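Local coordinates for plasmodesmata-located protein 5 (Arabidopsis thaliana, PDB 6GRE) that restricts plasmodesmatal permeability during salicylic-acid-triggered immune responses by regulating callose deposition, and is required for systemic acquired resistance, at residues N7-V12 and F97-N102; T77-A82 and C103-D108. One frame throughout, in Å; residues are numbered along the deposited sequence. Where two conformers were deposited one is given.

Contact 1. Residues N7-V12 and F97-N102; sequences NYIYAV and FLQMEN
Tyr10 and Phe97, in the conformer described here, meet edge to face: the CE1 side of the tyrosine ring stands over the centre of the phenylalanine ring, the planes 85° apart and the centroids separated by 5.3 Å. A neighbour on the same sheet face, Gln99, lays its CB over one face of the Tyr10 ring, 3.6 Å from the ring centroid, a CH-pi contact. The tyrosine reaches both because its CG sits between the backbone N and carbonyl carbon (chi1 63°), which folds the ring across the adjoining strand. An aromatic ring suits this place, since it offers an edge to one partner and a face to the other, and Tyr10 OH also reaches the Phe97 ring. The amide of Gln99 is turned back on its own chain, where NE2 gives an almost straight bond of 2.9 Å to Met100 O, which fixes the rotation of the amide beside the rings.

On the other face, Leu98 CD1 lies against Ala11 CB, at 3.6 Å, and meets the Tyr8 ring obliquely; the short alanine side chain lets the branched leucine come close. Antiparallel backbone pairing sets this register, with Val12 N to Phe97 O at 2.8 Å. Ile9 and Tyr10 both oppose Gln99 in a classic beta bulge: Ile9 N binds Gln99 O at 2.8 Å, and Tyr10 N adds a weak bond. Tyr8 and Leu98 pack on helix 72-90, whereas Tyr10 and Phe97 touch Ile121 of strand 120-125.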
loop_
_atom_site.group_PDB
_atom_site.type_symbol
_atom_site.label_atom_id
_atom_site.label_comp_id
_atom_site.label_asym_id
_atom_site.label_seq_id
_atom_site.Cartn_x
_atom_site.Cartn_y
_atom_site.Cartn_z
ATOM N N ASN A 7 13.633 -0.047 -6.497
ATOM C CA ASN A 7 12.517 0.871 -6.900
ATOM C C ASN A 7 11.176 0.379 -6.329
ATOM O O ASN A 7 10.113 0.772 -6.812
ATOM C CB ASN A 7 12.388 1.000 -8.419
ATOM C CG ASN A 7 13.718 1.148 -9.126
ATOM O OD1 ASN A 7 14.575 0.269 -9.024
ATOM N ND2 ASN A 7 13.895 2.244 -9.849
ATOM N N TYR A 8 11.222 -0.496 -5.325
ATOM C CA TYR A 8 10.016 -0.958 -4.656
ATOM C C TYR A 8 10.346 -1.328 -3.208
ATOM O O TYR A 8 11.495 -1.516 -2.828
ATOM C CB TYR A 8 9.402 -2.135 -5.406
ATOM C CG TYR A 8 10.168 -3.427 -5.296
ATOM C CD1 TYR A 8 11.292 -3.662 -6.083
ATOM C CD2 TYR A 8 9.767 -4.419 -4.429
ATOM C CE1 TYR A 8 11.991 -4.855 -5.993
ATOM C CE2 TYR A 8 10.454 -5.612 -4.319
ATOM C CZ TYR A 8 11.571 -5.830 -5.108
ATOM O OH TYR A 8 12.240 -7.010 -5.000
ATOM N N ILE A 9 9.306 -1.463 -2.394
ATOM C CA ILE A 9 9.489 -1.779 -0.985
ATOM C C ILE A 9 9.304 -3.273 -0.749
ATOM O O ILE A 9 10.130 -3.886 -0.117
ATOM C CB ILE A 9 8.535 -0.935 -0.122
ATOM C CG1 ILE A 9 8.788 0.550 -0.373
ATOM C CG2 ILE A 9 8.626 -1.303 1.356
ATOM C CD1 ILE A 9 7.880 1.487 0.387
ATOM N N TYR A 10 8.211 -3.862 -1.251
ATOM C CA TYR A 10 8.034 -5.285 -1.164
ATOM C C TYR A 10 7.111 -5.724 -2.294
ATOM O O TYR A 10 6.372 -4.918 -2.860
ATOM C CB TYR A 10 7.487 -5.743 0.192
ATOM C CG TYR A 10 6.112 -5.241 0.543
ATOM C CD1 TYR A 10 4.992 -5.813 -0.026
ATOM C CD2 TYR A 10 5.942 -4.181 1.399
ATOM C CE1 TYR A 10 3.716 -5.371 0.281
ATOM C CE2 TYR A 10 4.673 -3.756 1.760
ATOM C CZ TYR A 10 3.562 -4.346 1.197
ATOM O OH TYR A 10 2.303 -3.904 1.516
ATOM N N ALA A 11 7.254 -6.998 -2.641
ATOM C CA ALA A 11 6.386 -7.694 -3.560
ATOM C C ALA A 11 5.912 -8.985 -2.883
ATOM O O ALA A 11 6.698 -9.745 -2.295
ATOM C CB ALA A 11 7.116 -7.971 -4.852
ATOM N N VAL A 12 4.615 -9.256 -2.939
ATOM C CA VAL A 12 4.082 -10.510 -2.504
ATOM C C VAL A 12 3.459 -11.197 -3.721
ATOM O O VAL A 12 2.568 -10.610 -4.351
ATOM C CB VAL A 12 3.021 -10.336 -1.413
ATOM C CG1 VAL A 12 2.554 -11.690 -0.893
ATOM C CG2 VAL A 12 3.523 -9.437 -0.302
ATOM N N PHE A 97 1.160 -8.355 -5.330
ATOM C CA PHE A 97 1.029 -7.154 -4.514
ATOM C C PHE A 97 2.388 -6.455 -4.537
ATOM O O PHE A 97 3.331 -7.035 -3.997
ATOM C CB PHE A 97 0.560 -7.574 -3.109
ATOM C CG PHE A 97 0.259 -6.473 -2.115
ATOM C CD1 PHE A 97 0.218 -5.140 -2.496
ATOM C CD2 PHE A 97 -0.045 -6.777 -0.796
ATOM C CE1 PHE A 97 -0.045 -4.128 -1.585
ATOM C CE2 PHE A 97 -0.304 -5.761 0.115
ATOM C CZ PHE A 97 -0.338 -4.449 -0.285
ATOM N N LEU A 98 2.462 -5.267 -5.127
ATOM C CA LEU A 98 3.694 -4.522 -5.172
ATOM C C LEU A 98 3.474 -3.169 -4.502
ATOM O O LEU A 98 2.592 -2.417 -4.896
ATOM C CB LEU A 98 4.143 -4.366 -6.624
ATOM C CG LEU A 98 5.534 -3.796 -6.832
ATOM C CD1 LEU A 98 6.597 -4.777 -6.388
ATOM C CD2 LEU A 98 5.739 -3.454 -8.289
ATOM N N GLN A 99 4.275 -2.906 -3.458
ATOM C CA GLN A 99 4.234 -1.677 -2.724
ATOM C C GLN A 99 5.497 -0.892 -3.043
ATOM O O GLN A 99 6.591 -1.408 -2.887
ATOM C CB GLN A 99 4.197 -1.924 -1.219
ATOM C CG GLN A 99 4.138 -0.650 -0.393
ATOM C CD GLN A 99 2.780 -0.002 -0.411
ATOM O OE1 GLN A 99 1.811 -0.612 0.010
ATOM N NE2 GLN A 99 2.710 1.226 -0.899
ATOM N N MET A 100 5.297 0.330 -3.504
ATOM C CA MET A 100 6.335 1.344 -3.687
ATOM C C MET A 100 6.111 2.454 -2.659
ATOM O O MET A 100 5.102 2.482 -1.974
ATOM C CB MET A 100 6.253 1.922 -5.097
ATOM C CG MET A 100 6.705 0.900 -6.100
ATOM S SD MET A 100 6.422 1.356 -7.812
ATOM C CE MET A 100 7.538 2.743 -7.991
ATOM N N GLU A 101 7.061 3.372 -2.562
ATOM C CA GLU A 101 6.936 4.462 -1.640
ATOM C C GLU A 101 5.630 5.232 -1.894
ATOM O O GLU A 101 4.904 5.537 -0.946
ATOM C CB GLU A 101 8.153 5.373 -1.773
ATOM C CG GLU A 101 8.215 6.465 -0.729
ATOM C CD GLU A 101 8.585 6.067 0.693
ATOM O OE1 GLU A 101 8.842 4.862 0.960
ATOM O OE2 GLU A 101 8.647 6.983 1.536
ATOM N N ASN A 102 5.317 5.510 -3.162
ATOM C CA ASN A 102 4.248 6.449 -3.480
ATOM C C ASN A 102 2.995 5.768 -4.059
ATOM O O ASN A 102 2.020 6.444 -4.332
ATOM C CB ASN A 102 4.743 7.500 -4.460
ATOM C CG ASN A 102 5.684 8.478 -3.787
ATOM O OD1 ASN A 102 5.742 8.530 -2.563
ATOM N ND2 ASN A 102 6.405 9.238 -4.590
#

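Contact 2. Residues T77-A82 and C103-D108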
loop_
_atom_site.group_PDB
_atom_site.type_symbol
_atom_site.label_atom_id
_atom_site.label_comp_id
_atom_site.label_asym_id
_atom_site.label_seq_id
_atom_site.Cartn_x
_atom_site.Cartn_y
_atom_site.Cartn_z
ATOM N N THR A 77 3.258 7.963 -13.077
ATOM C CA THR A 77 4.642 7.523 -13.114
ATOM C C THR A 77 4.860 6.338 -12.167
ATOM O O THR A 77 5.518 5.347 -12.504
ATOM C CB THR A 77 5.597 8.670 -12.776
ATOM O OG1 THR A 77 5.382 9.680 -13.772
ATOM C CG2 THR A 77 7.043 8.228 -12.744
ATOM N N CYS A 78 4.317 6.463 -10.955
ATOM C CA CYS A 78 4.480 5.426 -9.945
ATOM C C CYS A 78 3.799 4.128 -10.395
ATOM O O CYS A 78 4.391 3.067 -10.335
ATOM C CB CYS A 78 3.926 5.887 -8.604
ATOM S SG CYS A 78 4.361 4.774 -7.244
ATOM N N VAL A 79 2.542 4.234 -10.794
ATOM C CA VAL A 79 1.757 3.055 -11.120
ATOM C C VAL A 79 2.344 2.371 -12.360
ATOM O O VAL A 79 2.424 1.150 -12.411
ATOM C CB VAL A 79 0.271 3.406 -11.277
ATOM C CG1 VAL A 79 -0.531 2.259 -11.870
ATOM C CG2 VAL A 79 -0.309 3.825 -9.940
ATOM N N SER A 80 2.783 3.169 -13.339
ATOM C CA SER A 80 3.441 2.617 -14.521
ATOM C C SER A 80 4.664 1.792 -14.120
ATOM O O SER A 80 4.864 0.695 -14.645
ATOM C CB SER A 80 3.832 3.704 -15.474
ATOM O OG SER A 80 2.681 4.294 -16.042
ATOM N N SER A 81 5.475 2.338 -13.203
ATOM C CA SER A 81 6.666 1.690 -12.723
ATOM C C SER A 81 6.303 0.409 -11.967
ATOM O O SER A 81 6.975 -0.625 -12.092
ATOM C CB SER A 81 7.501 2.620 -11.867
ATOM O OG SER A 81 8.582 1.903 -11.299
ATOM N N ALA A 82 5.244 0.475 -11.155
ATOM C CA ALA A 82 4.821 -0.691 -10.408
ATOM C C ALA A 82 4.445 -1.808 -11.389
ATOM O O ALA A 82 4.807 -2.945 -11.178
ATOM C CB ALA A 82 3.671 -0.346 -9.487
ATOM N N CYS A 103 2.994 4.450 -4.191
ATOM C CA CYS A 103 1.807 3.764 -4.742
ATOM C C CYS A 103 1.907 2.268 -4.484
ATOM O O CYS A 103 2.968 1.748 -4.160
ATOM C CB CYS A 103 1.599 4.005 -6.238
ATOM S SG CYS A 103 2.895 3.315 -7.290
ATOM N N LEU A 104 0.762 1.581 -4.640
ATOM C CA LEU A 104 0.730 0.126 -4.670
ATOM C C LEU A 104 -0.147 -0.333 -5.838
ATOM O O LEU A 104 -1.035 0.419 -6.257
ATOM C CB LEU A 104 0.208 -0.436 -3.340
ATOM C CG LEU A 104 -1.236 -0.087 -2.971
ATOM C CD1 LEU A 104 -2.250 -1.097 -3.549
ATOM C CD2 LEU A 104 -1.406 0.018 -1.453
ATOM N N ILE A 105 0.096 -1.562 -6.291
ATOM C CA ILE A 105 -0.836 -2.289 -7.127
ATOM C C ILE A 105 -1.066 -3.661 -6.503
ATOM O O ILE A 105 -0.182 -4.212 -5.840
ATOM C CB ILE A 105 -0.339 -2.377 -8.581
ATOM C CG1 ILE A 105 1.000 -3.092 -8.698
ATOM C CG2 ILE A 105 -0.332 -1.008 -9.220
ATOM C CD1 ILE A 105 1.393 -3.432 -10.128
ATOM N N ARG A 106 -2.275 -4.199 -6.687
ATOM C CA ARG A 106 -2.615 -5.453 -6.074
ATOM C C ARG A 106 -3.657 -6.150 -6.945
ATOM O O ARG A 106 -4.626 -5.519 -7.362
ATOM C CB ARG A 106 -3.140 -5.224 -4.653
ATOM C CG ARG A 106 -3.336 -6.476 -3.817
ATOM C CD ARG A 106 -3.784 -6.042 -2.428
ATOM N NE ARG A 106 -3.914 -7.157 -1.503
ATOM C CZ ARG A 106 -3.828 -7.045 -0.189
ATOM N NH1 ARG A 106 -3.799 -5.843 0.356
ATOM N NH2 ARG A 106 -3.756 -8.134 0.564
ATOM N N TYR A 107 -3.438 -7.448 -7.171
ATOM C CA TYR A 107 -4.389 -8.239 -7.942
ATOM C C TYR A 107 -4.457 -9.656 -7.383
ATOM O O TYR A 107 -3.557 -10.137 -6.756
ATOM C CB TYR A 107 -4.002 -8.231 -9.418
ATOM C CG TYR A 107 -2.607 -8.710 -9.734
ATOM C CD1 TYR A 107 -2.320 -10.054 -9.906
ATOM C CD2 TYR A 107 -1.581 -7.808 -9.929
ATOM C CE1 TYR A 107 -1.037 -10.479 -10.216
ATOM C CE2 TYR A 107 -0.302 -8.211 -10.245
ATOM C CZ TYR A 107 -0.033 -9.554 -10.424
ATOM O OH TYR A 107 1.233 -9.915 -10.767
ATOM N N ASP A 108 -5.589 -10.315 -7.648
ATOM C CA ASP A 108 -5.847 -11.624 -7.166
ATOM C C ASP A 108 -6.964 -12.222 -8.023
ATOM O O ASP A 108 -7.606 -11.504 -8.774
ATOM C CB ASP A 108 -6.222 -11.585 -5.680
ATOM C CG ASP A 108 -6.045 -12.903 -4.947
ATOM O OD1 ASP A 108 -5.606 -13.881 -5.571
ATOM O OD2 ASP A 108 -6.363 -12.940 -3.745
#
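Cys78 and Cys103 form a disulfide that staples helix 72-90 to strand 103-108 in the first Gnk2-homologous (DUF26) domain, whose helices pack against an antiparallel five-stranded sheet. The short segments run at 42° to each other with their axes 8.0 Å apart. Both cysteines direct CB toward the partner segment, and the bridge closes with a chi3 of -88°, close to the 90° magnitude a relaxed disulfide prefers. On the strand, Cys103 SG occupies the position between the backbone N and the carbonyl carbon (chi1 65°), which lifts it from the sheet toward the helix. In a domain that is probably extracellular, such a covalent tie is well suited to fixing a helix on a sheet.

The remaining interactions are apolar, and no hydrogen bond crosses between the segments. Val79, one residue beyond the cysteine, brings CG2 to 4.2 Å from Cys103 CB, while its other branch approaches Ile105 CG2. One helical turn on from Cys78, Ala82 also points at the strand; its lone methyl lets the backbone come near the branched Ile105. Phe35 of helix 23-38 and Val86 of helix 72-90 also touch that isoleucine, so beta-branched bulk is well placed here. Ile105 CD1 lies 3.9 Å from Ala82 CB and 3.6 Å from Ala82 O.

Both contacts belong to the first Gnk2-homologous domain and share its five-stranded antiparallel sheet, their centres about 8 Å apart. Along the chain the segments alternate, 7-12, 77-82, 97-102 and 103-108, so the two closures interlock. Contact 1 joins the edge strand 10-13 to strand 96-99; contact 2 fastens helix 72-90 onto strand 103-108, the next strand in the sheet. Leu98 connects them directly: Leu98 N lies 2.9 Å from Ile105 O, a probable hydrogen bond, and its side chain packs against Ala82. Helix and sheet edge are thus tied into one unit, while the opposite sheet face, carrying Tyr10 and Phe97, is turned toward the second domain of the tandem.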